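Arginyl-trna synthetase (PDB 1IQ0) probably joins L-arginine to its cognate tRNA at the expense of ATP, as a monomeric class I aminoacyl-tRNA synthetase. Local coordinates at residues A[252-264]-A[271-283]. Sequence-based numbering, arbitrary orientation.
Sequences ALALLEQSPHVFR and AGALVMDASPVIP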
ATOM      1  N   ALA A 252      11.320 -16.739  22.193  1.00 21.17           N
ATOM      2  CA  ALA A 252      10.825 -17.429  21.006  1.00 20.22           C
ATOM      3  C   ALA A 252      11.490 -18.791  20.928  1.00 21.73           C
ATOM      4  O   ALA A 252      10.828 -19.798  20.680  1.00 24.17           O
ATOM      5  CB  ALA A 252      11.134 -16.617  19.733  1.00 15.37           C
ATOM      6  N   LEU A 253      12.802 -18.811  21.139  1.00 26.04           N
ATOM      7  CA  LEU A 253      13.575 -20.046  21.101  1.00 26.10           C
ATOM      8  C   LEU A 253      13.050 -21.055  22.128  1.00 27.36           C
ATOM      9  O   LEU A 253      12.879 -22.235  21.820  1.00 27.11           O
ATOM     10  CB  LEU A 253      15.053 -19.739  21.364  1.00 25.39           C
ATOM     11  CG  LEU A 253      16.057 -19.778  20.200  1.00 25.53           C
ATOM     12  CD1 LEU A 253      15.373 -19.587  18.876  1.00 29.46           C
ATOM     13  CD2 LEU A 253      17.124 -18.716  20.425  1.00 25.94           C
ATOM     14  N   ALA A 254      12.777 -20.586  23.342  1.00 21.24           N
ATOM     15  CA  ALA A 254      12.273 -21.465  24.394  1.00 23.91           C
ATOM     16  C   ALA A 254      10.898 -22.005  24.032  1.00 24.40           C
ATOM     17  O   ALA A 254      10.592 -23.161  24.298  1.00 26.70           O
ATOM     18  CB  ALA A 254      12.209 -20.718  25.728  1.00 26.15           C
ATOM     19  N   LEU A 255      10.066 -21.169  23.424  1.00 24.24           N
ATOM     20  CA  LEU A 255       8.731 -21.606  23.040  1.00 23.62           C
ATOM     21  C   LEU A 255       8.821 -22.646  21.917  1.00 22.79           C
ATOM     22  O   LEU A 255       8.135 -23.666  21.952  1.00 25.07           O
ATOM     23  CB  LEU A 255       7.893 -20.401  22.601  1.00 30.92           C
ATOM     24  CG  LEU A 255       6.467 -20.661  22.107  1.00 34.87           C
ATOM     25  CD1 LEU A 255       5.664 -21.418  23.160  1.00 32.39           C
ATOM     26  CD2 LEU A 255       5.807 -19.327  21.782  1.00 33.99           C
ATOM     27  N   LEU A 256       9.694 -22.409  20.943  1.00 21.72           N
ATOM     28  CA  LEU A 256       9.855 -23.341  19.825  1.00 25.91           C
ATOM     29  C   LEU A 256      10.442 -24.703  20.223  1.00 29.87           C
ATOM     30  O   LEU A 256      10.021 -25.742  19.702  1.00 30.05           O
ATOM     31  CB  LEU A 256      10.723 -22.705  18.738  1.00 24.59           C
ATOM     32  CG  LEU A 256      10.047 -21.559  17.988  1.00 27.05           C
ATOM     33  CD1 LEU A 256      11.040 -20.838  17.084  1.00 23.72           C
ATOM     34  CD2 LEU A 256       8.895 -22.137  17.182  1.00 28.19           C
ATOM     35  N   GLU A 257      11.406 -24.707  21.143  1.00 28.49           N
ATOM     36  CA  GLU A 257      12.019 -25.964  21.570  1.00 31.00           C
ATOM     37  C   GLU A 257      11.030 -26.897  22.263  1.00 30.82           C
ATOM     38  O   GLU A 257      11.354 -28.048  22.542  1.00 34.63           O
ATOM     39  CB  GLU A 257      13.218 -25.703  22.490  1.00 29.48           C
ATOM     40  CG  GLU A 257      14.342 -24.935  21.819  1.00 38.79           C
ATOM     41  CD  GLU A 257      15.588 -24.834  22.682  1.00 48.42           C
ATOM     42  OE1 GLU A 257      16.255 -25.873  22.884  1.00 50.73           O
ATOM     43  OE2 GLU A 257      15.900 -23.718  23.161  1.00 53.58           O
ATOM     44  N   GLN A 258       9.832 -26.396  22.549  1.00 39.66           N
ATOM     45  CA  GLN A 258       8.795 -27.212  23.176  1.00 38.51           C
ATOM     46  C   GLN A 258       8.212 -28.151  22.130  1.00 41.89           C
ATOM     47  O   GLN A 258       7.597 -29.166  22.459  1.00 44.47           O
ATOM     48  CB  GLN A 258       7.668 -26.336  23.723  1.00 30.16           C
ATOM     49  CG  GLN A 258       7.960 -25.678  25.055  1.00 28.09           C
ATOM     50  CD  GLN A 258       6.879 -24.689  25.453  1.00 29.97           C
ATOM     51  OE1 GLN A 258       5.679 -24.959  25.306  1.00 31.42           O
ATOM     52  NE2 GLN A 258       7.296 -23.542  25.966  1.00 31.80           N
ATOM     53  N   SER A 259       8.398 -27.792  20.864  1.00 37.31           N
ATOM     54  CA  SER A 259       7.891 -28.588  19.756  1.00 38.60           C
ATOM     55  C   SER A 259       8.770 -29.789  19.457  1.00 38.17           C
ATOM     56  O   SER A 259       9.997 -29.699  19.491  1.00 41.06           O
ATOM     57  CB  SER A 259       7.785 -27.733  18.492  1.00 35.42           C
ATOM     58  OG  SER A 259       7.486 -28.540  17.367  1.00 34.50           O
ATOM     59  N   PRO A 260       8.150 -30.937  19.162  1.00 40.39           N
ATOM     60  CA  PRO A 260       8.921 -32.142  18.854  1.00 38.95           C
ATOM     61  C   PRO A 260       9.667 -31.978  17.527  1.00 39.44           C
ATOM     62  O   PRO A 260      10.627 -32.699  17.251  1.00 41.40           O
ATOM     63  CB  PRO A 260       7.849 -33.227  18.800  1.00 44.33           C
ATOM     64  CG  PRO A 260       6.642 -32.479  18.306  1.00 44.59           C
ATOM     65  CD  PRO A 260       6.703 -31.214  19.127  1.00 43.32           C
ATOM     66  N   HIS A 261       9.232 -31.016  16.715  1.00 32.23           N
ATOM     67  CA  HIS A 261       9.870 -30.761  15.427  1.00 33.61           C
ATOM     68  C   HIS A 261      10.978 -29.708  15.490  1.00 32.54           C
ATOM     69  O   HIS A 261      11.485 -29.265  14.462  1.00 31.84           O
ATOM     70  CB  HIS A 261       8.815 -30.365  14.399  1.00 42.18           C
ATOM     71  CG  HIS A 261       7.748 -31.399  14.226  1.00 45.11           C
ATOM     72  ND1 HIS A 261       6.451 -31.210  14.651  1.00 46.62           N
ATOM     73  CD2 HIS A 261       7.808 -32.663  13.745  1.00 41.75           C
ATOM     74  CE1 HIS A 261       5.757 -32.314  14.443  1.00 44.89           C
ATOM     75  NE2 HIS A 261       6.557 -33.211  13.896  1.00 43.44           N
ATOM     76  N   VAL A 262      11.337 -29.304  16.703  1.00 38.29           N
ATOM     77  CA  VAL A 262      12.416 -28.338  16.921  1.00 36.80           C
ATOM     78  C   VAL A 262      13.407 -29.077  17.809  1.00 38.62           C
ATOM     79  O   VAL A 262      13.130 -29.333  18.979  1.00 38.04           O
ATOM     80  CB  VAL A 262      11.913 -27.067  17.642  1.00 28.94           C
ATOM     81  CG1 VAL A 262      13.093 -26.249  18.145  1.00 28.20           C
ATOM     82  CG2 VAL A 262      11.079 -26.228  16.682  1.00 24.67           C
ATOM     83  N   PHE A 263      14.560 -29.423  17.251  1.00 31.53           N
ATOM     84  CA  PHE A 263      15.543 -30.191  18.002  1.00 36.36           C
ATOM     85  C   PHE A 263      16.970 -30.009  17.498  1.00 38.52           C
ATOM     86  O   PHE A 263      17.200 -29.400  16.450  1.00 36.06           O
ATOM     87  CB  PHE A 263      15.165 -31.668  17.916  1.00 57.27           C
ATOM     88  CG  PHE A 263      15.015 -32.160  16.503  1.00 57.88           C
ATOM     89  CD1 PHE A 263      16.123 -32.584  15.777  1.00 58.54           C
ATOM     90  CD2 PHE A 263      13.772 -32.141  15.877  1.00 58.20           C
ATOM     91  CE1 PHE A 263      15.998 -32.981  14.445  1.00 59.18           C
ATOM     92  CE2 PHE A 263      13.634 -32.534  14.545  1.00 58.19           C
ATOM     93  CZ  PHE A 263      14.749 -32.953  13.827  1.00 58.49           C
ATOM     94  N   ARG A 264      17.920 -30.560  18.250  1.00 41.58           N
ATOM     95  CA  ARG A 264      19.333 -30.479  17.897  1.00 45.30           C
ATOM     96  C   ARG A 264      19.854 -31.824  17.414  1.00 47.66           C
ATOM     97  O   ARG A 264      20.002 -32.758  18.202  1.00 47.05           O
ATOM     98  CB  ARG A 264      20.177 -30.046  19.101  1.00 50.97           C
ATOM     99  CG  ARG A 264      19.967 -28.623  19.571  1.00 55.08           C
ATOM    100  CD  ARG A 264      21.078 -28.204  20.531  1.00 56.57           C
ATOM    101  NE  ARG A 264      20.964 -26.803  20.923  1.00 58.51           N
ATOM    102  CZ  ARG A 264      19.987 -26.315  21.681  1.00 58.41           C
ATOM    103  NH1 ARG A 264      19.032 -27.114  22.139  1.00 52.14           N
ATOM    104  NH2 ARG A 264      19.959 -25.020  21.974  1.00 56.58           N
ATOM    105  N   ALA A 271      24.581 -31.305  13.276  1.00 45.26           N
ATOM    106  CA  ALA A 271      24.980 -31.659  14.634  1.00 44.34           C
ATOM    107  C   ALA A 271      25.334 -30.422  15.455  1.00 43.17           C
ATOM    108  O   ALA A 271      26.124 -29.584  15.019  1.00 42.99           O
ATOM    109  CB  ALA A 271      26.168 -32.618  14.595  1.00 57.10           C
ATOM    110  N   GLY A 272      24.740 -30.314  16.642  1.00 57.42           N
ATOM    111  CA  GLY A 272      25.007 -29.180  17.509  1.00 55.33           C
ATOM    112  C   GLY A 272      24.138 -27.962  17.241  1.00 52.73           C
ATOM    113  O   GLY A 272      23.999 -27.093  18.104  1.00 54.34           O
ATOM    114  N   ALA A 273      23.552 -27.895  16.050  1.00 42.79           N
ATOM    115  CA  ALA A 273      22.697 -26.771  15.675  1.00 40.36           C
ATOM    116  C   ALA A 273      21.249 -27.013  16.080  1.00 39.64           C
ATOM    117  O   ALA A 273      20.808 -28.158  16.159  1.00 43.45           O
ATOM    118  CB  ALA A 273      22.778 -26.533  14.167  1.00 28.15           C
ATOM    119  N   LEU A 274      20.516 -25.936  16.362  1.00 34.96           N
ATOM    120  CA  LEU A 274      19.104 -26.064  16.721  1.00 31.68           C
ATOM    121  C   LEU A 274      18.346 -25.841  15.427  1.00 31.47           C
ATOM    122  O   LEU A 274      18.485 -24.801  14.785  1.00 29.62           O
ATOM    123  CB  LEU A 274      18.678 -25.018  17.754  1.00 28.50           C
ATOM    124  CG  LEU A 274      17.192 -25.089  18.125  1.00 26.80           C
ATOM    125  CD1 LEU A 274      16.912 -26.423  18.804  1.00 24.57           C
ATOM    126  CD2 LEU A 274      16.804 -23.936  19.036  1.00 25.46           C
ATOM    127  N   VAL A 275      17.544 -26.821  15.040  1.00 29.92           N
ATOM    128  CA  VAL A 275      16.810 -26.719  13.796  1.00 30.48           C
ATOM    129  C   VAL A 275      15.310 -26.916  13.963  1.00 26.88           C
ATOM    130  O   VAL A 275      14.847 -27.540  14.921  1.00 25.12           O
ATOM    131  CB  VAL A 275      17.358 -27.750  12.782  1.00 51.80           C
ATOM    132  CG1 VAL A 275      17.162 -29.155  13.317  1.00 53.09           C
ATOM    133  CG2 VAL A 275      16.674 -27.585  11.448  1.00 60.30           C
ATOM    134  N   MET A 276      14.559 -26.365  13.016  1.00 29.13           N
ATOM    135  CA  MET A 276      13.106 -26.472  13.000  1.00 31.09           C
ATOM    136  C   MET A 276      12.707 -27.281  11.766  1.00 32.50           C
ATOM    137  O   MET A 276      13.028 -26.901  10.637  1.00 32.48           O
ATOM    138  CB  MET A 276      12.464 -25.084  12.911  1.00 29.38           C
ATOM    139  CG  MET A 276      10.943 -25.110  12.960  1.00 30.89           C
ATOM    140  SD  MET A 276      10.188 -23.514  12.601  1.00 34.82           S
ATOM    141  CE  MET A 276      10.569 -22.625  14.095  1.00 43.89           C
ATOM    142  N   ASP A 277      12.019 -28.396  11.982  1.00 29.73           N
ATOM    143  CA  ASP A 277      11.570 -29.237  10.873  1.00 27.73           C
ATOM    144  C   ASP A 277      10.208 -28.727  10.424  1.00 29.15           C
ATOM    145  O   ASP A 277       9.201 -28.938  11.102  1.00 26.28           O
ATOM    146  CB  ASP A 277      11.464 -30.700  11.327  1.00 30.32           C
ATOM    147  CG  ASP A 277      10.967 -31.630  10.223  1.00 31.20           C
ATOM    148  OD1 ASP A 277      10.667 -32.802  10.532  1.00 31.69           O
ATOM    149  OD2 ASP A 277      10.876 -31.196   9.054  1.00 31.91           O
ATOM    150  N   ALA A 278      10.183 -28.050   9.282  1.00 29.88           N
ATOM    151  CA  ALA A 278       8.945 -27.490   8.747  1.00 30.15           C
ATOM    152  C   ALA A 278       8.133 -28.459   7.880  1.00 31.44           C
ATOM    153  O   ALA A 278       7.053 -28.100   7.407  1.00 33.44           O
ATOM    154  CB  ALA A 278       9.262 -26.227   7.938  1.00 18.22           C
ATOM    155  N   SER A 279       8.631 -29.676   7.674  1.00 35.59           N
ATOM    156  CA  SER A 279       7.917 -30.633   6.825  1.00 37.38           C
ATOM    157  C   SER A 279       6.500 -31.000   7.269  1.00 37.94           C
ATOM    158  O   SER A 279       5.618 -31.192   6.434  1.00 41.66           O
ATOM    159  CB  SER A 279       8.745 -31.915   6.635  1.00 31.95           C
ATOM    160  OG  SER A 279       8.885 -32.645   7.841  1.00 36.08           O
ATOM    161  N   PRO A 280       6.253 -31.097   8.585  1.00 40.17           N
ATOM    162  CA  PRO A 280       4.902 -31.448   9.035  1.00 41.27           C
ATOM    163  C   PRO A 280       3.824 -30.398   8.768  1.00 43.92           C
ATOM    164  O   PRO A 280       2.635 -30.668   8.940  1.00 47.94           O
ATOM    165  CB  PRO A 280       5.094 -31.723  10.526  1.00 34.51           C
ATOM    166  CG  PRO A 280       6.233 -30.839  10.888  1.00 34.20           C
ATOM    167  CD  PRO A 280       7.178 -31.006   9.727  1.00 34.59           C
ATOM    168  N   VAL A 281       4.229 -29.204   8.352  1.00 48.70           N
ATOM    169  CA  VAL A 281       3.266 -28.144   8.068  1.00 49.38           C
ATOM    170  C   VAL A 281       3.423 -27.636   6.645  1.00 50.11           C
ATOM    171  O   VAL A 281       2.502 -27.047   6.086  1.00 50.06           O
ATOM    172  CB  VAL A 281       3.421 -26.947   9.040  1.00 48.82           C
ATOM    173  CG1 VAL A 281       3.150 -27.395  10.463  1.00 48.79           C
ATOM    174  CG2 VAL A 281       4.811 -26.352   8.920  1.00 47.93           C
ATOM    175  N   ILE A 282       4.593 -27.871   6.064  1.00 44.47           N
ATOM    176  CA  ILE A 282       4.880 -27.443   4.699  1.00 48.85           C
ATOM    177  C   ILE A 282       5.360 -28.630   3.864  1.00 52.98           C
ATOM    178  O   ILE A 282       6.533 -29.009   3.918  1.00 49.95           O
ATOM    179  CB  ILE A 282       5.961 -26.339   4.679  1.00 92.04           C
ATOM    180  CG1 ILE A 282       5.426 -25.082   5.371  1.00 91.34           C
ATOM    181  CG2 ILE A 282       6.372 -26.029   3.245  1.00 90.59           C
ATOM    182  CD1 ILE A 282       6.413 -23.940   5.421  1.00 90.07           C
ATOM    183  N   PRO A 283       4.451 -29.226   3.074  1.00 69.11           N
ATOM    184  CA  PRO A 283       4.758 -30.376   2.219  1.00 69.95           C
ATOM    185  C   PRO A 283       5.676 -30.038   1.050  1.00 71.81           C
ATOM    186  O   PRO A 283       5.755 -28.888   0.619  1.00 72.18           O
ATOM    187  CB  PRO A 283       3.378 -30.823   1.753  1.00 76.15           C
ATOM    188  CG  PRO A 283       2.653 -29.521   1.626  1.00 74.79           C
ATOM    189  CD  PRO A 283       3.044 -28.817   2.909  1.00 76.28           C
TER
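H261 and P280 meet at one end of an antiparallel hairpin built from strands 262-263 and 274-277. P280 CG sits 3.6 Å from the centroid of the H261 ring, only 5° off its normal, a CH-pi contact; P260 CG covers the opposite face nearer the rim. With an alanine in place of H261, the P280 ring is likely to lose its flat partner, opening a gap between the two prolines. The strands are tied by a nearly straight bond from D277 N to H261 O (2.7 Å) and by the hydrogen-bonded pair F263 and V275, whose amides each donate to the other's carbonyl. Strand 289-291 pairs with the other edge of 274-277, M276 with F290, completing a three-stranded antiparallel sheet within the class I catalytic-domain region. The non-hydrogen-bonded pair V262 and M276 faces helix 248-256. M276 can be followed outward: CB and CG pass V262 CG2, CG at 3.9 Å. With CG anti to the backbone N (chi1 -177°) the chain stays extended to SD, then bends at chi3 (-73°). CE ends 3.5 Å from both L256 CD1 and CD2; I306 and L370 also touch M276. L274 CD2 rests on E257 CG (3.8 Å), while its CD1 lies over one face of the R264 guanidinium, whose NH1 bridges to E257 OE1 at 3.1 Å. On the other side of the sheet V275 CG1 lies over the F263 ring, toward its rim. D277 OD2 takes S279 N, closing an Asx turn, and S279 OG from the same face of the carboxylate. The chemistry is thus divided: apolar side chains fasten the hairpin to its preceding helix, and a salt bridge borders them at R264.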